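PDB 4ZR1: ceramide very long chain fatty acid hydroxylase SCS7 from Saccharomyces cerevisiae, which hydroxylates the very long chain fatty acids of ceramides, probably at C-2, and binds two zinc ions in a likely catalytic dimetal centre. Local coordinates for residues A[77-82]-A[168-173]; A[89-94]-A[98-103]; A[175-180]-A[185-190]. One frame throughout, in Å; residues are numbered along the deposited sequence.

The three contacts illustrate how loops and helices, probably on the cytoplasmic side, pack in layers outward from a dimetal site. Contact 3 carries zinc ligands and lies centrally, its centre about 9 Å from that of contact 1 and about 11 Å from that of contact 2, which lies further from the metals. Contacts 1 and 3 share helix 164-179, and Arg82 N bonds to Tyr179 O at 2.8 Å. Arg186 of contact 3 ties in contact 2: its NE reaches Thr100 O and its NH1 Ala89 O, each at 2.6 Å. Contacts 1 and 2 meet where Phe171 CE2 packs 3.8 Å from Leu91 CD2. One octyl glucoside molecule touches all three.

Contact 1: residues A[77-82]-A[168-173]; sequences QIHRPR and ATHFLL. With BOG (octyl beta-D-glucopyranoside), chain E.
Ile78 and Phe171 bring the two backbones nearest, CA to CA 7.9 Å, where helix 71-78 and the loop behind it meet helix 164-179. With CG1 of Ile78 anti to the backbone N (chi1 -159°), CD1 reaches the edge of the Phe171 ring, close to its plane, 3.5 Å from Phe171 CD1; the two side chains cross at about a right angle. Next to this apolar touch, His79 and His170 meet rim to rim with their planes at 84°. NE2 of His79 comes up near the plane of the other ring, 3.8 Å from His170 CE1, and neither imidazole covers the other. Both are fixed by outside partners: His79 ND1 bonds to Val75 O, while His170 uses ND1 for Tyr74 OH and NE2 for Asp157. The His79 ring also stacks on Tyr259 and packs edge-to-face with the zinc ligand His178. With an alanine here the imidazole is lost, which would probably leave Val75 O without this mate and open a gap beside His178 and His170. This places His79 in the second shell of the dimetal site, against the zinc ligands His178 and His155.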
loop_
_atom_site.group_PDB
_atom_site.type_symbol
_atom_site.label_atom_id
_atom_site.label_comp_id
_atom_site.label_asym_id
_atom_site.label_seq_id
_atom_site.Cartn_x
_atom_site.Cartn_y
_atom_site.Cartn_z
ATOM N N GLN A 77 0.525 16.288 -2.932
ATOM C CA GLN A 77 1.764 16.117 -3.666
ATOM C C GLN A 77 2.300 14.690 -3.602
ATOM O O GLN A 77 2.858 14.191 -4.580
ATOM C CB GLN A 77 2.800 17.106 -3.139
ATOM C CG GLN A 77 3.663 17.711 -4.214
ATOM C CD GLN A 77 2.892 18.533 -5.198
ATOM O OE1 GLN A 77 1.880 19.151 -4.861
ATOM N NE2 GLN A 77 3.352 18.532 -6.439
ATOM N N ILE A 78 2.124 14.040 -2.453
ATOM C CA ILE A 78 2.626 12.682 -2.232
ATOM C C ILE A 78 1.901 11.641 -3.094
ATOM O O ILE A 78 2.462 10.585 -3.391
ATOM C CB ILE A 78 2.498 12.268 -0.745
ATOM C CG1 ILE A 78 3.455 11.126 -0.409
ATOM C CG2 ILE A 78 1.061 11.867 -0.405
ATOM C CD1 ILE A 78 4.910 11.505 -0.476
ATOM N N HIS A 79 0.663 11.945 -3.496
ATOM C CA HIS A 79 -0.131 11.027 -4.312
ATOM C C HIS A 79 -0.009 11.337 -5.806
ATOM O O HIS A 79 -0.641 10.690 -6.637
ATOM C CB HIS A 79 -1.605 11.061 -3.894
ATOM C CG HIS A 79 -1.846 10.630 -2.480
ATOM N ND1 HIS A 79 -2.094 11.524 -1.462
ATOM C CD2 HIS A 79 -1.870 9.400 -1.912
ATOM C CE1 HIS A 79 -2.262 10.866 -0.329
ATOM N NE2 HIS A 79 -2.125 9.576 -0.572
ATOM N N ARG A 80 0.802 12.327 -6.157
ATOM C CA ARG A 80 1.103 12.549 -7.562
ATOM C C ARG A 80 2.442 11.884 -7.846
ATOM O O ARG A 80 3.478 12.340 -7.372
ATOM C CB ARG A 80 1.100 14.038 -7.885
ATOM C CG ARG A 80 -0.263 14.672 -7.612
ATOM C CD ARG A 80 -0.292 16.153 -7.909
ATOM N NE ARG A 80 0.006 16.421 -9.308
ATOM C CZ ARG A 80 -0.050 17.627 -9.858
ATOM N NH1 ARG A 80 0.243 17.790 -11.144
ATOM N NH2 ARG A 80 -0.403 18.669 -9.118
ATOM N N PRO A 81 2.409 10.765 -8.592
ATOM C CA PRO A 81 3.551 9.844 -8.643
ATOM C C PRO A 81 4.782 10.362 -9.379
ATOM O O PRO A 81 4.688 11.132 -10.330
ATOM C CB PRO A 81 2.975 8.614 -9.367
ATOM C CG PRO A 81 1.806 9.136 -10.144
ATOM C CD PRO A 81 1.232 10.234 -9.304
ATOM N N ARG A 82 5.943 9.925 -8.913
ATOM C CA ARG A 82 7.184 10.149 -9.628
ATOM C C ARG A 82 7.840 8.790 -9.849
ATOM O O ARG A 82 7.297 7.763 -9.447
ATOM C CB ARG A 82 8.116 11.083 -8.848
ATOM C CG ARG A 82 7.426 11.965 -7.822
ATOM C CD ARG A 82 6.709 13.155 -8.439
ATOM N NE ARG A 82 5.944 13.884 -7.431
ATOM C CZ ARG A 82 5.893 15.208 -7.354
ATOM N NH1 ARG A 82 5.181 15.799 -6.406
ATOM N NH2 ARG A 82 6.569 15.942 -8.224
ATOM N N ALA A 168 5.275 11.838 8.040
ATOM C CA ALA A 168 6.333 10.845 7.888
ATOM C C ALA A 168 5.781 9.444 8.150
ATOM O O ALA A 168 6.184 8.469 7.501
ATOM C CB ALA A 168 7.511 11.163 8.827
ATOM N N THR A 169 4.847 9.358 9.094
ATOM C CA THR A 169 4.161 8.109 9.411
ATOM C C THR A 169 3.309 7.652 8.236
ATOM O O THR A 169 3.322 6.482 7.855
ATOM C CB THR A 169 3.255 8.261 10.646
ATOM O OG1 THR A 169 4.021 8.772 11.745
ATOM C CG2 THR A 169 2.631 6.914 11.029
ATOM N N HIS A 170 2.558 8.594 7.677
ATOM C CA HIS A 170 1.743 8.345 6.499
ATOM C C HIS A 170 2.615 7.856 5.342
ATOM O O HIS A 170 2.348 6.822 4.732
ATOM C CB HIS A 170 0.997 9.618 6.110
ATOM C CG HIS A 170 0.148 9.472 4.889
ATOM N ND1 HIS A 170 0.658 9.564 3.613
ATOM C CD2 HIS A 170 -1.179 9.241 4.750
ATOM C CE1 HIS A 170 -0.317 9.393 2.739
ATOM N NE2 HIS A 170 -1.442 9.194 3.403
ATOM N N PHE A 171 3.663 8.619 5.060
ATOM C CA PHE A 171 4.644 8.285 4.033
ATOM C C PHE A 171 5.162 6.855 4.179
ATOM O O PHE A 171 5.178 6.100 3.213
ATOM C CB PHE A 171 5.802 9.283 4.097
ATOM C CG PHE A 171 6.879 9.046 3.087
ATOM C CD1 PHE A 171 6.720 9.468 1.780
ATOM C CD2 PHE A 171 8.072 8.438 3.454
ATOM C CE1 PHE A 171 7.724 9.263 0.847
ATOM C CE2 PHE A 171 9.081 8.227 2.526
ATOM C CZ PHE A 171 8.911 8.645 1.221
ATOM N N LEU A 172 5.569 6.488 5.390
ATOM C CA LEU A 172 6.076 5.141 5.648
ATOM C C LEU A 172 5.019 4.036 5.491
ATOM O O LEU A 172 5.353 2.901 5.149
ATOM C CB LEU A 172 6.678 5.068 7.056
ATOM C CG LEU A 172 8.025 5.749 7.287
ATOM C CD1 LEU A 172 8.398 5.663 8.753
ATOM C CD2 LEU A 172 9.135 5.138 6.418
ATOM N N LEU A 173 3.750 4.354 5.745
ATOM C CA LEU A 173 2.700 3.332 5.691
ATOM C C LEU A 173 2.157 3.111 4.292
ATOM O O LEU A 173 1.747 2.007 3.965
ATOM C CB LEU A 173 1.546 3.690 6.627
ATOM C CG LEU A 173 1.878 3.606 8.119
ATOM C CD1 LEU A 173 0.635 3.810 8.968
ATOM C CD2 LEU A 173 2.555 2.287 8.443
HETATM C C1 BOG E . 5.846 0.704 2.996
HETATM O O1 BOG E . 7.256 0.640 3.018
HETATM C C2 BOG E . 5.378 0.510 1.573
HETATM O O2 BOG E . 5.785 1.641 0.839
HETATM C C3 BOG E . 3.868 0.456 1.517
HETATM O O3 BOG E . 3.388 0.061 0.252
HETATM C C4 BOG E . 3.307 -0.447 2.573
HETATM O O4 BOG E . 1.915 -0.239 2.602
HETATM C C5 BOG E . 3.896 -0.080 3.908
HETATM O O5 BOG E . 5.293 -0.273 3.849
HETATM C C6 BOG E . 3.221 -0.954 4.955
HETATM O O6 BOG E . 4.051 -1.209 6.067
HETATM C "C1'" BOG E . 7.885 1.662 3.765
HETATM C "C2'" BOG E . 9.393 1.523 3.714
HETATM C "C3'" BOG E . 9.976 2.161 4.960
HETATM C "C4'" BOG E . 10.815 1.180 5.757
HETATM C "C5'" BOG E . 10.672 1.451 7.245
HETATM C "C6'" BOG E . 11.800 0.789 7.999
HETATM C "C7'" BOG E . 11.566 0.902 9.488
HETATM C "C8'" BOG E . 11.940 2.292 9.950
#

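Contact 2: residues A[89-94]-A[98-103]; sequences APLFGN and PLTKTA. With BOG (octyl beta-D-glucopyranoside), chain E.
Thr100 gives up more surface to this contact than any other residue, and it does so by fitting its apolar side against Leu91 and Phe92. Its methyl group, CG2, stands at the edge of the Phe92 ring and near the ring plane, 3.6 Å from Phe92 CD2 and 3.7 Å from Phe92 CE2, so the rim of the ring is what it touches. The torsion explains the choice of branch: at chi1 75° OG1 sits between the backbone N and the carbonyl carbon, where it bonds to Glu97 O, and CG2 is left to meet the rim of Phe92. Leu91 lies beside it. Its CD1 lies 3.8 Å from Thr100 CB, the two side chains sliding past each other in opposite directions.

The octyl tail of the bound detergent lies along the same junction. Its C4' is 3.7 Å from Thr100 CA, and its C3' approaches Leu91 CD1 at 4.1 Å; further along, C6' comes 3.6 Å from Leu99 O. The tail thus continues the apolar contact of Leu91 and Thr100, and passes a backbone carbonyl further on.

Polar order comes from the short link between the segments. The carboxylate of Glu97 accepts from the backbone N of Leu91 through OE2 and from those of Phe92 and Gly93 through OE1, gathering the 91-93 backbone round one carboxylate. Leu91 and Phe92 in turn rest on Leu60 and Leu61 of helix 60-65.

The chemistry divides the work plainly. Across the contact the side chains meet by van der Waals and hydrophobic packing, whereas the shape of the turn is probably held largely by hydrogen bonds to Glu97, and the detergent tail lies against the apolar side of Thr100 and Leu91.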
loop_
_atom_site.group_PDB
_atom_site.type_symbol
_atom_site.label_atom_id
_atom_site.label_comp_id
_atom_site.label_asym_id
_atom_site.label_seq_id
_atom_site.Cartn_x
_atom_site.Cartn_y
_atom_site.Cartn_z
ATOM N N ALA A 89 14.958 5.284 -4.601
ATOM C CA ALA A 89 15.238 6.570 -3.940
ATOM C C ALA A 89 15.666 6.396 -2.487
ATOM O O ALA A 89 15.176 5.519 -1.784
ATOM C CB ALA A 89 14.018 7.480 -4.011
ATOM N N PRO A 90 16.599 7.233 -2.031
ATOM C CA PRO A 90 17.059 7.118 -0.646
ATOM C C PRO A 90 16.041 7.673 0.352
ATOM O O PRO A 90 15.502 8.760 0.138
ATOM C CB PRO A 90 18.340 7.950 -0.643
ATOM C CG PRO A 90 18.094 9.000 -1.704
ATOM C CD PRO A 90 17.294 8.308 -2.769
ATOM N N LEU A 91 15.772 6.934 1.425
ATOM C CA LEU A 91 14.899 7.443 2.479
ATOM C C LEU A 91 15.732 8.023 3.617
ATOM O O LEU A 91 15.391 9.069 4.168
ATOM C CB LEU A 91 13.950 6.350 3.004
ATOM C CG LEU A 91 12.945 5.776 1.997
ATOM C CD1 LEU A 91 11.837 5.000 2.687
ATOM C CD2 LEU A 91 12.361 6.855 1.135
ATOM N N PHE A 92 16.820 7.336 3.962
ATOM C CA PHE A 92 17.747 7.789 4.997
ATOM C C PHE A 92 19.074 8.229 4.396
ATOM O O PHE A 92 19.660 9.226 4.823
ATOM C CB PHE A 92 18.021 6.688 6.022
ATOM C CG PHE A 92 16.868 6.377 6.920
ATOM C CD1 PHE A 92 16.593 7.176 8.020
ATOM C CD2 PHE A 92 16.084 5.254 6.698
ATOM C CE1 PHE A 92 15.540 6.876 8.866
ATOM C CE2 PHE A 92 15.028 4.948 7.539
ATOM C CZ PHE A 92 14.758 5.754 8.622
ATOM N N GLY A 93 19.567 7.449 3.434
ATOM C CA GLY A 93 20.836 7.738 2.787
ATOM C C GLY A 93 22.046 7.265 3.575
ATOM O O GLY A 93 23.174 7.301 3.087
ATOM N N ASN A 94 21.814 6.824 4.805
ATOM C CA ASN A 94 22.873 6.293 5.648
ATOM C C ASN A 94 22.780 4.772 5.773
ATOM O O ASN A 94 22.234 4.102 4.902
ATOM C CB ASN A 94 22.819 6.938 7.031
ATOM C CG ASN A 94 21.461 6.809 7.668
ATOM O OD1 ASN A 94 20.846 5.751 7.625
ATOM N ND2 ASN A 94 20.970 7.891 8.243
ATOM N N PRO A 98 19.226 -0.145 4.342
ATOM C CA PRO A 98 18.764 -1.501 4.019
ATOM C C PRO A 98 17.366 -1.871 4.530
ATOM O O PRO A 98 16.653 -2.594 3.829
ATOM C CB PRO A 98 19.827 -2.383 4.675
ATOM C CG PRO A 98 21.072 -1.592 4.495
ATOM C CD PRO A 98 20.656 -0.148 4.712
ATOM N N LEU A 99 16.979 -1.375 5.702
ATOM C CA LEU A 99 15.646 -1.613 6.256
ATOM C C LEU A 99 14.493 -1.098 5.392
ATOM O O LEU A 99 13.341 -1.474 5.597
ATOM C CB LEU A 99 15.545 -0.966 7.633
ATOM C CG LEU A 99 16.380 -1.659 8.690
ATOM C CD1 LEU A 99 16.364 -0.863 9.976
ATOM C CD2 LEU A 99 15.793 -3.050 8.881
ATOM N N THR A 100 14.789 -0.223 4.445
ATOM C CA THR A 100 13.729 0.428 3.684
ATOM C C THR A 100 13.519 -0.291 2.368
ATOM O O THR A 100 12.700 0.122 1.559
ATOM C CB THR A 100 14.050 1.936 3.412
ATOM O OG1 THR A 100 15.052 2.051 2.393
ATOM C CG2 THR A 100 14.540 2.638 4.700
ATOM N N LYS A 101 14.270 -1.365 2.154
ATOM C CA LYS A 101 14.202 -2.096 0.893
ATOM C C LYS A 101 13.763 -3.531 1.131
ATOM O O LYS A 101 14.440 -4.281 1.818
ATOM C CB LYS A 101 15.550 -2.069 0.180
ATOM C CG LYS A 101 15.959 -0.712 -0.379
ATOM C CD LYS A 101 17.111 -0.897 -1.353
ATOM C CE LYS A 101 17.528 0.398 -1.998
ATOM N NZ LYS A 101 18.147 1.332 -1.021
ATOM N N THR A 102 12.608 -3.908 0.596
ATOM C CA THR A 102 12.097 -5.250 0.830
ATOM C C THR A 102 11.574 -5.826 -0.475
ATOM O O THR A 102 10.669 -5.264 -1.097
ATOM C CB THR A 102 10.973 -5.273 1.880
ATOM O OG1 THR A 102 9.794 -4.720 1.300
ATOM C CG2 THR A 102 11.350 -4.438 3.112
ATOM N N ALA A 103 12.156 -6.942 -0.890
ATOM C CA ALA A 103 11.783 -7.581 -2.137
ATOM C C ALA A 103 10.474 -8.339 -1.975
ATOM O O ALA A 103 10.101 -8.700 -0.863
ATOM C CB ALA A 103 12.878 -8.510 -2.595
HETATM C C1 BOG E . 5.846 0.704 2.996
HETATM O O1 BOG E . 7.256 0.640 3.018
HETATM C C2 BOG E . 5.378 0.510 1.573
HETATM O O2 BOG E . 5.785 1.641 0.839
HETATM C C3 BOG E . 3.868 0.456 1.517
HETATM O O3 BOG E . 3.388 0.061 0.252
HETATM C C4 BOG E . 3.307 -0.447 2.573
HETATM O O4 BOG E . 1.915 -0.239 2.602
HETATM C C5 BOG E . 3.896 -0.080 3.908
HETATM O O5 BOG E . 5.293 -0.273 3.849
HETATM C C6 BOG E . 3.221 -0.954 4.955
HETATM O O6 BOG E . 4.051 -1.209 6.067
HETATM C "C1'" BOG E . 7.885 1.662 3.765
HETATM C "C2'" BOG E . 9.393 1.523 3.714
HETATM C "C3'" BOG E . 9.976 2.161 4.960
HETATM C "C4'" BOG E . 10.815 1.180 5.757
HETATM C "C5'" BOG E . 10.672 1.451 7.245
HETATM C "C6'" BOG E . 11.800 0.789 7.999
HETATM C "C7'" BOG E . 11.566 0.902 9.488
HETATM C "C8'" BOG E . 11.940 2.292 9.950
#

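Contact 3: residues A[175-180]-A[185-190]; sequences GCHHYL and YRLVMP. With ZN (zinc ion), chain C; ZN (zinc ion), chain D; BOG (octyl beta-D-glucopyranoside), chain E.
Leu187 CG, the backbone O of Arg186 and O3 of the octyl glucoside all approach the His177 ring obliquely, while NE2 of that ring binds one zinc at 2.3 Å. Leu187 CG comes 3.5 Å from His177 CE1, the side chains lying side by side and pointing the same way. Arg186 O is 3.9 Å from His177 ND1. A chi1 of 175° swings the imidazole of His177 opposite its own backbone N, out from helix 164-179, so that NE2 meets the zinc while the CE1 corner touches Leu187. The neighbouring His178 binds the second zinc through NE2 at 2.3 Å.

On the loop, successive carbonyls grip the sugar of the octyl glucoside: its O2 donates to Arg186 O at 2.9 Å and its O3 to Leu187 O at 2.7 Å. The same O3 lies 3.3 Å from His177 CB, placing the sugar against the stem of a zinc ligand. CG of Arg186 lies loosely beside Cys176 SG, 4.4 Å away; its NE bonds to Thr100 O, NH1 pairs with Asp183 and NH2 with Glu97, which would be expected to balance the buried charge.

His232, His236, His251 and His255 complete the zinc of His177; His150, His155, His174 and His254 complete that of His178. His174, His177 and His178 form an HXXHH histidine box of the kind this family uses; here His174 and His178 serve one zinc and His177 the other.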
loop_
_atom_site.group_PDB
_atom_site.type_symbol
_atom_site.label_atom_id
_atom_site.label_comp_id
_atom_site.label_asym_id
_atom_site.label_seq_id
_atom_site.Cartn_x
_atom_site.Cartn_y
_atom_site.Cartn_z
ATOM N N GLY A 175 2.077 6.402 1.757
ATOM C CA GLY A 175 2.363 7.572 0.945
ATOM C C GLY A 175 3.506 7.354 -0.032
ATOM O O GLY A 175 3.402 7.707 -1.207
ATOM N N CYS A 176 4.594 6.762 0.456
ATOM C CA CYS A 176 5.771 6.499 -0.369
ATOM C C CYS A 176 5.415 5.649 -1.588
ATOM O O CYS A 176 5.919 5.852 -2.696
ATOM C CB CYS A 176 6.851 5.796 0.456
ATOM S SG CYS A 176 8.411 5.587 -0.417
ATOM N N HIS A 177 4.529 4.692 -1.378
ATOM C CA HIS A 177 4.162 3.800 -2.450
ATOM C C HIS A 177 3.386 4.559 -3.543
ATOM O O HIS A 177 3.551 4.294 -4.734
ATOM C CB HIS A 177 3.356 2.625 -1.899
ATOM C CG HIS A 177 2.826 1.723 -2.964
ATOM N ND1 HIS A 177 3.646 1.073 -3.858
ATOM C CD2 HIS A 177 1.559 1.400 -3.309
ATOM C CE1 HIS A 177 2.908 0.371 -4.697
ATOM N NE2 HIS A 177 1.639 0.552 -4.385
ATOM N N HIS A 178 2.556 5.517 -3.140
ATOM C CA HIS A 178 1.867 6.371 -4.105
ATOM C C HIS A 178 2.834 7.356 -4.741
ATOM O O HIS A 178 2.723 7.692 -5.917
ATOM C CB HIS A 178 0.718 7.122 -3.439
ATOM C CG HIS A 178 -0.576 6.371 -3.454
ATOM N ND1 HIS A 178 -1.611 6.685 -4.306
ATOM C CD2 HIS A 178 -0.995 5.305 -2.729
ATOM C CE1 HIS A 178 -2.616 5.853 -4.101
ATOM N NE2 HIS A 178 -2.265 5.003 -3.155
ATOM N N TYR A 179 3.788 7.819 -3.949
ATOM C CA TYR A 179 4.809 8.705 -4.452
ATOM C C TYR A 179 5.677 7.956 -5.463
ATOM O O TYR A 179 6.004 8.501 -6.519
ATOM C CB TYR A 179 5.634 9.263 -3.289
ATOM C CG TYR A 179 6.577 10.384 -3.654
ATOM C CD1 TYR A 179 6.102 11.577 -4.190
ATOM C CD2 TYR A 179 7.941 10.270 -3.418
ATOM C CE1 TYR A 179 6.967 12.614 -4.511
ATOM C CE2 TYR A 179 8.817 11.300 -3.737
ATOM C CZ TYR A 179 8.328 12.467 -4.284
ATOM O OH TYR A 179 9.207 13.484 -4.599
ATOM N N LEU A 180 6.026 6.701 -5.160
ATOM C CA LEU A 180 6.863 5.913 -6.071
ATOM C C LEU A 180 6.371 4.485 -6.351
ATOM O O LEU A 180 7.005 3.511 -5.938
ATOM C CB LEU A 180 8.291 5.856 -5.544
ATOM C CG LEU A 180 9.018 7.203 -5.435
ATOM C CD1 LEU A 180 9.575 7.390 -4.038
ATOM C CD2 LEU A 180 10.116 7.294 -6.475
ATOM N N TYR A 185 11.237 -2.160 -4.522
ATOM C CA TYR A 185 11.617 -2.524 -3.161
ATOM C C TYR A 185 10.885 -1.726 -2.095
ATOM O O TYR A 185 11.181 -1.869 -0.917
ATOM C CB TYR A 185 13.118 -2.376 -2.962
ATOM C CG TYR A 185 13.940 -3.370 -3.756
ATOM C CD1 TYR A 185 14.148 -4.662 -3.296
ATOM C CD2 TYR A 185 14.528 -3.002 -4.951
ATOM C CE1 TYR A 185 14.909 -5.557 -4.015
ATOM C CE2 TYR A 185 15.286 -3.890 -5.672
ATOM C CZ TYR A 185 15.479 -5.162 -5.206
ATOM O OH TYR A 185 16.242 -6.034 -5.950
ATOM N N ARG A 186 9.917 -0.911 -2.497
ATOM C CA ARG A 186 9.118 -0.164 -1.535
ATOM C C ARG A 186 7.632 -0.373 -1.758
ATOM O O ARG A 186 6.837 0.551 -1.596
ATOM C CB ARG A 186 9.433 1.333 -1.608
ATOM C CG ARG A 186 10.565 1.777 -0.700
ATOM C CD ARG A 186 11.901 1.300 -1.221
ATOM N NE ARG A 186 12.990 1.843 -0.421
ATOM C CZ ARG A 186 13.687 2.929 -0.744
ATOM N NH1 ARG A 186 13.427 3.596 -1.869
ATOM N NH2 ARG A 186 14.652 3.347 0.063
ATOM N N LEU A 187 7.257 -1.587 -2.140
ATOM C CA LEU A 187 5.859 -1.907 -2.360
ATOM C C LEU A 187 5.345 -2.780 -1.218
ATOM O O LEU A 187 4.459 -2.367 -0.469
ATOM C CB LEU A 187 5.673 -2.587 -3.722
ATOM C CG LEU A 187 4.257 -2.824 -4.250
ATOM C CD1 LEU A 187 4.253 -3.012 -5.763
ATOM C CD2 LEU A 187 3.648 -4.046 -3.585
ATOM N N VAL A 188 5.885 -3.987 -1.080
ATOM C CA VAL A 188 5.399 -4.854 -0.021
ATOM C C VAL A 188 5.844 -4.314 1.323
ATOM O O VAL A 188 6.724 -3.461 1.405
ATOM C CB VAL A 188 5.864 -6.305 -0.173
ATOM C CG1 VAL A 188 5.538 -6.823 -1.587
ATOM C CG2 VAL A 188 7.334 -6.434 0.147
ATOM N N MET A 189 5.207 -4.800 2.374
ATOM C CA MET A 189 5.440 -4.286 3.707
ATOM C C MET A 189 6.692 -4.897 4.278
ATOM O O MET A 189 6.906 -6.098 4.178
ATOM C CB MET A 189 4.261 -4.591 4.623
ATOM C CG MET A 189 2.931 -4.116 4.095
ATOM S SD MET A 189 1.663 -4.394 5.334
ATOM C CE MET A 189 2.572 -3.877 6.775
ATOM N N PRO A 190 7.538 -4.068 4.876
ATOM C CA PRO A 190 8.684 -4.618 5.596
ATOM C C PRO A 190 8.209 -5.333 6.852
ATOM O O PRO A 190 7.291 -4.828 7.500
ATOM C CB PRO A 190 9.515 -3.374 5.928
ATOM C CG PRO A 190 8.581 -2.267 5.863
ATOM C CD PRO A 190 7.579 -2.601 4.811
HETATM ZN ZN ZN C . -0.216 -0.136 -5.486
HETATM ZN ZN ZN D . -3.635 3.616 -1.916
HETATM C C1 BOG E . 5.846 0.704 2.996
HETATM O O1 BOG E . 7.256 0.640 3.018
HETATM C C2 BOG E . 5.378 0.510 1.573
HETATM O O2 BOG E . 5.785 1.641 0.839
HETATM C C3 BOG E . 3.868 0.456 1.517
HETATM O O3 BOG E . 3.388 0.061 0.252
HETATM C C4 BOG E . 3.307 -0.447 2.573
HETATM O O4 BOG E . 1.915 -0.239 2.602
HETATM C C5 BOG E . 3.896 -0.080 3.908
HETATM O O5 BOG E . 5.293 -0.273 3.849
HETATM C C6 BOG E . 3.221 -0.954 4.955
HETATM O O6 BOG E . 4.051 -1.209 6.067
HETATM C "C1'" BOG E . 7.885 1.662 3.765
HETATM C "C2'" BOG E . 9.393 1.523 3.714
HETATM C "C3'" BOG E . 9.976 2.161 4.960
HETATM C "C4'" BOG E . 10.815 1.180 5.757
HETATM C "C5'" BOG E . 10.672 1.451 7.245
HETATM C "C6'" BOG E . 11.800 0.789 7.999
HETATM C "C7'" BOG E . 11.566 0.902 9.488
HETATM C "C8'" BOG E . 11.940 2.292 9.950
#